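Local structure of glucanase (Klebsiella pneumoniae, 5GY3) at residues A[118-123]-A[164-169]; A[122-125]-A[130-133]. The protein probably hydrolyses internal beta-1,4-glucosidic linkages in cellulose, lichenin and cereal beta-D-glucans, as a family 8 glycoside hydrolase. All coordinates share one frame; numbering follows the deposited sequence.

Interaction 1: A[118-123]-A[164-169]; sequences SLLKYT and RTHLTA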
loop_
_atom_site.group_PDB
_atom_site.type_symbol
_atom_site.label_atom_id
_atom_site.label_comp_id
_atom_site.label_asym_id
_atom_site.label_seq_id
_atom_site.Cartn_x
_atom_site.Cartn_y
_atom_site.Cartn_z
ATOM N N SER A 118 -3.451 9.487 14.876
ATOM C CA SER A 118 -4.397 8.384 15.056
ATOM C C SER A 118 -3.763 7.039 14.720
ATOM O O SER A 118 -4.030 6.033 15.389
ATOM C CB SER A 118 -5.641 8.603 14.190
ATOM O OG SER A 118 -6.477 9.607 14.731
ATOM N N LEU A 119 -2.945 6.989 13.674
ATOM C CA LEU A 119 -2.283 5.734 13.344
ATOM C C LEU A 119 -1.386 5.265 14.486
ATOM O O LEU A 119 -1.402 4.087 14.849
ATOM C CB LEU A 119 -1.492 5.883 12.050
ATOM C CG LEU A 119 -2.341 5.853 10.780
ATOM C CD1 LEU A 119 -1.501 6.351 9.615
ATOM C CD2 LEU A 119 -2.829 4.426 10.517
ATOM N N LEU A 120 -0.580 6.169 15.055
ATOM C CA LEU A 120 0.278 5.757 16.163
ATOM C C LEU A 120 -0.549 5.340 17.374
ATOM O O LEU A 120 -0.231 4.345 18.043
ATOM C CB LEU A 120 1.245 6.881 16.546
ATOM C CG LEU A 120 2.268 7.250 15.472
ATOM C CD1 LEU A 120 3.122 8.428 15.949
ATOM C CD2 LEU A 120 3.138 6.054 15.082
ATOM N N LYS A 121 -1.619 6.082 17.670
ATOM C CA LYS A 121 -2.364 5.812 18.893
ATOM C C LYS A 121 -3.141 4.498 18.810
ATOM O O LYS A 121 -3.162 3.721 19.772
ATOM C CB LYS A 121 -3.309 6.970 19.193
ATOM C CG LYS A 121 -4.172 6.734 20.415
ATOM C CD LYS A 121 -4.975 7.964 20.767
ATOM C CE LYS A 121 -5.823 7.689 22.005
ATOM N NZ LYS A 121 -6.676 8.856 22.329
ATOM N N TYR A 122 -3.773 4.222 17.667
ATOM C CA TYR A 122 -4.725 3.120 17.568
ATOM C C TYR A 122 -4.250 1.901 16.794
ATOM O O TYR A 122 -4.846 0.829 16.958
ATOM C CB TYR A 122 -6.023 3.605 16.918
ATOM C CG TYR A 122 -6.732 4.639 17.742
ATOM C CD1 TYR A 122 -7.502 4.271 18.842
ATOM C CD2 TYR A 122 -6.643 5.986 17.419
ATOM C CE1 TYR A 122 -8.157 5.229 19.601
ATOM C CE2 TYR A 122 -7.292 6.946 18.169
ATOM C CZ TYR A 122 -8.048 6.562 19.255
ATOM O OH TYR A 122 -8.690 7.530 19.988
ATOM N N THR A 123 -3.243 2.019 15.924
ATOM C CA THR A 123 -2.830 0.863 15.133
ATOM C C THR A 123 -1.435 0.347 15.461
ATOM O O THR A 123 -1.090 -0.762 15.032
ATOM C CB THR A 123 -2.893 1.155 13.617
ATOM O OG1 THR A 123 -1.746 1.918 13.205
ATOM C CG2 THR A 123 -4.174 1.901 13.248
ATOM N N ARG A 164 7.958 15.327 9.498
ATOM C CA ARG A 164 6.893 16.262 9.838
ATOM C C ARG A 164 6.553 16.239 11.324
ATOM O O ARG A 164 6.411 17.300 11.943
ATOM C CB ARG A 164 5.645 15.913 8.998
ATOM C CG ARG A 164 4.305 16.521 9.451
ATOM C CD ARG A 164 4.146 17.949 8.967
ATOM N NE ARG A 164 2.979 18.602 9.547
ATOM C CZ ARG A 164 2.751 19.907 9.469
ATOM N NH1 ARG A 164 3.615 20.689 8.839
ATOM N NH2 ARG A 164 1.663 20.432 10.029
ATOM N N THR A 165 6.444 15.057 11.924
ATOM C CA THR A 165 5.886 14.971 13.265
ATOM C C THR A 165 6.235 13.621 13.879
ATOM O O THR A 165 6.463 12.640 13.158
ATOM C CB THR A 165 4.358 15.183 13.237
ATOM O OG1 THR A 165 3.844 15.227 14.577
ATOM C CG2 THR A 165 3.646 14.076 12.442
ATOM N N HIS A 166 6.275 13.588 15.218
ATOM C CA HIS A 166 6.536 12.363 15.974
ATOM C C HIS A 166 7.731 11.618 15.385
ATOM O O HIS A 166 7.675 10.413 15.130
ATOM C CB HIS A 166 5.307 11.445 16.008
ATOM C CG HIS A 166 4.105 12.035 16.682
ATOM N ND1 HIS A 166 3.370 13.061 16.130
ATOM C CD2 HIS A 166 3.490 11.716 17.848
ATOM C CE1 HIS A 166 2.361 13.360 16.929
ATOM N NE2 HIS A 166 2.413 12.564 17.984
ATOM N N LEU A 167 8.820 12.358 15.146
ATOM C CA LEU A 167 9.958 11.785 14.427
ATOM C C LEU A 167 10.439 10.483 15.060
ATOM O O LEU A 167 10.658 9.480 14.366
ATOM C CB LEU A 167 11.095 12.809 14.367
ATOM C CG LEU A 167 12.400 12.369 13.701
ATOM C CD1 LEU A 167 13.056 13.571 13.049
ATOM C CD2 LEU A 167 13.361 11.741 14.700
ATOM N N THR A 168 10.651 10.487 16.379
ATOM C CA THR A 168 11.215 9.302 17.020
ATOM C C THR A 168 10.305 8.086 16.858
ATOM O O THR A 168 10.781 6.984 16.546
ATOM C CB THR A 168 11.478 9.580 18.497
ATOM O OG1 THR A 168 12.258 10.779 18.610
ATOM C CG2 THR A 168 12.236 8.409 19.120
ATOM N N ALA A 169 8.994 8.261 17.063
ATOM C CA ALA A 169 8.091 7.109 16.979
ATOM C C ALA A 169 8.022 6.554 15.556
ATOM O O ALA A 169 7.985 5.328 15.354
ATOM C CB ALA A 169 6.690 7.494 17.470
#
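Leu120, near the C-terminal end of helix 106-123, reaches across to His166 and Ala169 at the start of helix 167-183 with a single methyl group. CD1 lies 3.7 Å from His166 CB and about equally near the ring carbons CG and CD2, approaching the imidazole obliquely. The same methyl sits 4.0 Å from Ala169 CB, one helical turn on from His166. The leucine and histidine side chains run alongside one another, heading opposite ways. Leu120 CG stands anti to its carbonyl carbon (chi1 -65°), and the extended chi2 of 177° carries CD1 outward to this meeting point. Trp170, the next residue of helix 167-183, also touches Leu120.

No hydrogen bond crosses between the two segments; the polar links lie within each. His166 occupies the N-cap position of helix 167-183, and its ND1 is hydrogen-bonded to Thr165 OG1 at 2.7 Å, which limits rotation of the ring, while Thr165 CB lies at the ring edge, in its plane. Within 118-123, Leu119 O accepts two bonds from Thr123, from N at 3.0 Å and from OG1 at 2.7 Å, which arrive from opposite faces of the carbonyl plane. A salt bridge from Arg164 to Asp113 adds a charged link between the 164-169 turn and helix 106-123.

With only 114 Å² buried and no buried residue among the three that touch, this is a small surface contact between two helices of what is probably the (alpha/alpha)6 barrel of family 8, carried by van der Waals forces and lacking the directionality of a hydrogen bond.

Interaction 2: A[122-125]-A[130-133]; sequences YTVV and RQVM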
loop_
_atom_site.group_PDB
_atom_site.type_symbol
_atom_site.label_atom_id
_atom_site.label_comp_id
_atom_site.label_asym_id
_atom_site.label_seq_id
_atom_site.Cartn_x
_atom_site.Cartn_y
_atom_site.Cartn_z
ATOM N N TYR A 122 -3.773 4.222 17.667
ATOM C CA TYR A 122 -4.725 3.120 17.568
ATOM C C TYR A 122 -4.250 1.901 16.794
ATOM O O TYR A 122 -4.846 0.829 16.958
ATOM C CB TYR A 122 -6.023 3.605 16.918
ATOM C CG TYR A 122 -6.732 4.639 17.742
ATOM C CD1 TYR A 122 -7.502 4.271 18.842
ATOM C CD2 TYR A 122 -6.643 5.986 17.419
ATOM C CE1 TYR A 122 -8.157 5.229 19.601
ATOM C CE2 TYR A 122 -7.292 6.946 18.169
ATOM C CZ TYR A 122 -8.048 6.562 19.255
ATOM O OH TYR A 122 -8.690 7.530 19.988
ATOM N N THR A 123 -3.243 2.019 15.924
ATOM C CA THR A 123 -2.830 0.863 15.133
ATOM C C THR A 123 -1.435 0.347 15.461
ATOM O O THR A 123 -1.090 -0.762 15.032
ATOM C CB THR A 123 -2.893 1.155 13.617
ATOM O OG1 THR A 123 -1.746 1.918 13.205
ATOM C CG2 THR A 123 -4.174 1.901 13.248
ATOM N N VAL A 124 -0.626 1.101 16.196
ATOM C CA VAL A 124 0.743 0.692 16.497
ATOM C C VAL A 124 0.781 0.131 17.906
ATOM O O VAL A 124 0.309 0.775 18.857
ATOM C CB VAL A 124 1.730 1.856 16.329
ATOM C CG1 VAL A 124 3.095 1.482 16.931
ATOM C CG2 VAL A 124 1.887 2.170 14.857
ATOM N N VAL A 125 1.322 -1.079 18.040
ATOM C CA VAL A 125 1.395 -1.747 19.330
ATOM C C VAL A 125 2.817 -2.241 19.556
ATOM O O VAL A 125 3.623 -2.345 18.630
ATOM C CB VAL A 125 0.391 -2.918 19.446
ATOM C CG1 VAL A 125 -1.043 -2.413 19.268
ATOM C CG2 VAL A 125 0.719 -4.002 18.432
ATOM N N ARG A 130 9.091 -5.209 19.626
ATOM C CA ARG A 130 9.164 -4.203 18.576
ATOM C C ARG A 130 7.851 -3.434 18.495
ATOM O O ARG A 130 6.820 -3.872 19.010
ATOM C CB ARG A 130 9.476 -4.843 17.220
ATOM C CG ARG A 130 10.895 -5.381 17.174
ATOM C CD ARG A 130 11.353 -5.650 15.789
ATOM N NE ARG A 130 12.652 -6.316 15.775
ATOM C CZ ARG A 130 13.818 -5.686 15.728
ATOM N NH1 ARG A 130 13.869 -4.358 15.715
ATOM N NH2 ARG A 130 14.945 -6.395 15.698
ATOM N N GLN A 131 7.914 -2.261 17.853
ATOM C CA GLN A 131 6.720 -1.519 17.474
ATOM C C GLN A 131 6.239 -2.050 16.134
ATOM O O GLN A 131 7.032 -2.156 15.198
ATOM C CB GLN A 131 7.004 -0.020 17.361
ATOM C CG GLN A 131 7.480 0.614 18.668
ATOM C CD GLN A 131 6.450 0.485 19.769
ATOM O OE1 GLN A 131 5.459 1.223 19.796
ATOM N NE2 GLN A 131 6.672 -0.458 20.687
ATOM N N VAL A 132 4.951 -2.386 16.048
ATOM C CA VAL A 132 4.370 -2.954 14.833
ATOM C C VAL A 132 3.035 -2.271 14.554
ATOM O O VAL A 132 2.273 -1.964 15.477
ATOM C CB VAL A 132 4.188 -4.491 14.932
ATOM C CG1 VAL A 132 5.460 -5.158 15.418
ATOM C CG2 VAL A 132 3.087 -4.848 15.875
ATOM N N MET A 133 2.750 -2.043 13.272
ATOM C CA MET A 133 1.472 -1.502 12.831
ATOM C C MET A 133 0.535 -2.646 12.447
ATOM O O MET A 133 0.855 -3.452 11.564
ATOM C CB MET A 133 1.651 -0.560 11.643
ATOM C CG MET A 133 0.335 -0.024 11.115
ATOM S SD MET A 133 0.526 1.111 9.718
ATOM C CE MET A 133 1.232 2.544 10.549
#
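Val125 and Val132 meet through their CG2 methyls, 3.6 Å apart on the same face of a two-stranded antiparallel ribbon. In both residues CG2 is wedged between the backbone N and the carbonyl carbon, with CG1 anti to the carbonyl carbon. The two side chains run obliquely to one another, and Leu146 of strand 145-148 touches both. Their backbones form a hydrogen-bonded pair: Val125 N to Val132 O and Val132 N to Val125 O are each 2.9 Å, nearly straight, with N-H...O angles of 164° and 162°.

Strands 124-127 and 130-133 make a beta hairpin, next along the chain from helix 106-123. Its other face carries Val124 and Met133, a non-hydrogen-bonded pair in which Val124 CG2 lies 4.2 Å from Met133 CB. Here Val124 CA lies 3.2 Å from Val132 O in a CA-H...O contact. Val124 CG1, anti to the backbone N (chi1 168°), passes 3.7 Å from Gln131 OE1, the two side chains set nearly perpendicular. Gln131 bends at chi2, and its NE2 is hydrogen-bonded to Thr126 OG1 in the first strand; Asp176 of helix 167-183 accepts from Gln131 N and pairs with Arg130.

Met133 is extended through chi1 and chi2 and turns only at chi3. It lies alongside Thr123 with the same heading, CG in van der Waals contact 3.5 Å from Thr123 OG1, whose hydrogen bond goes to Leu119 O. Met133 also touches Ser86 and Thr90 of helix 86-103, and its side chain comes within about 7 Å of that of Asp87, the predicted nucleophile.

Overall arrangement
From the N terminus, both contacts start in the same place, the end of helix 106-123, with Tyr122 and Thr123 shared. Interaction 2 closes first and locally: the chain leaves the helix, turns in the hairpin and comes back at 130-133. Interaction 1 closes later, after strand 145-148 and helix 155-164, so the hairpin's return falls within the longer span from 118-123 to 164-169. The centres lie 9 Å apart and the contacts touch at Leu119 O and Val124 CG2, 3.8 Å apart. Helix 167-183 serves both, its start meeting helix 106-123 and its later turns packing against the hairpin.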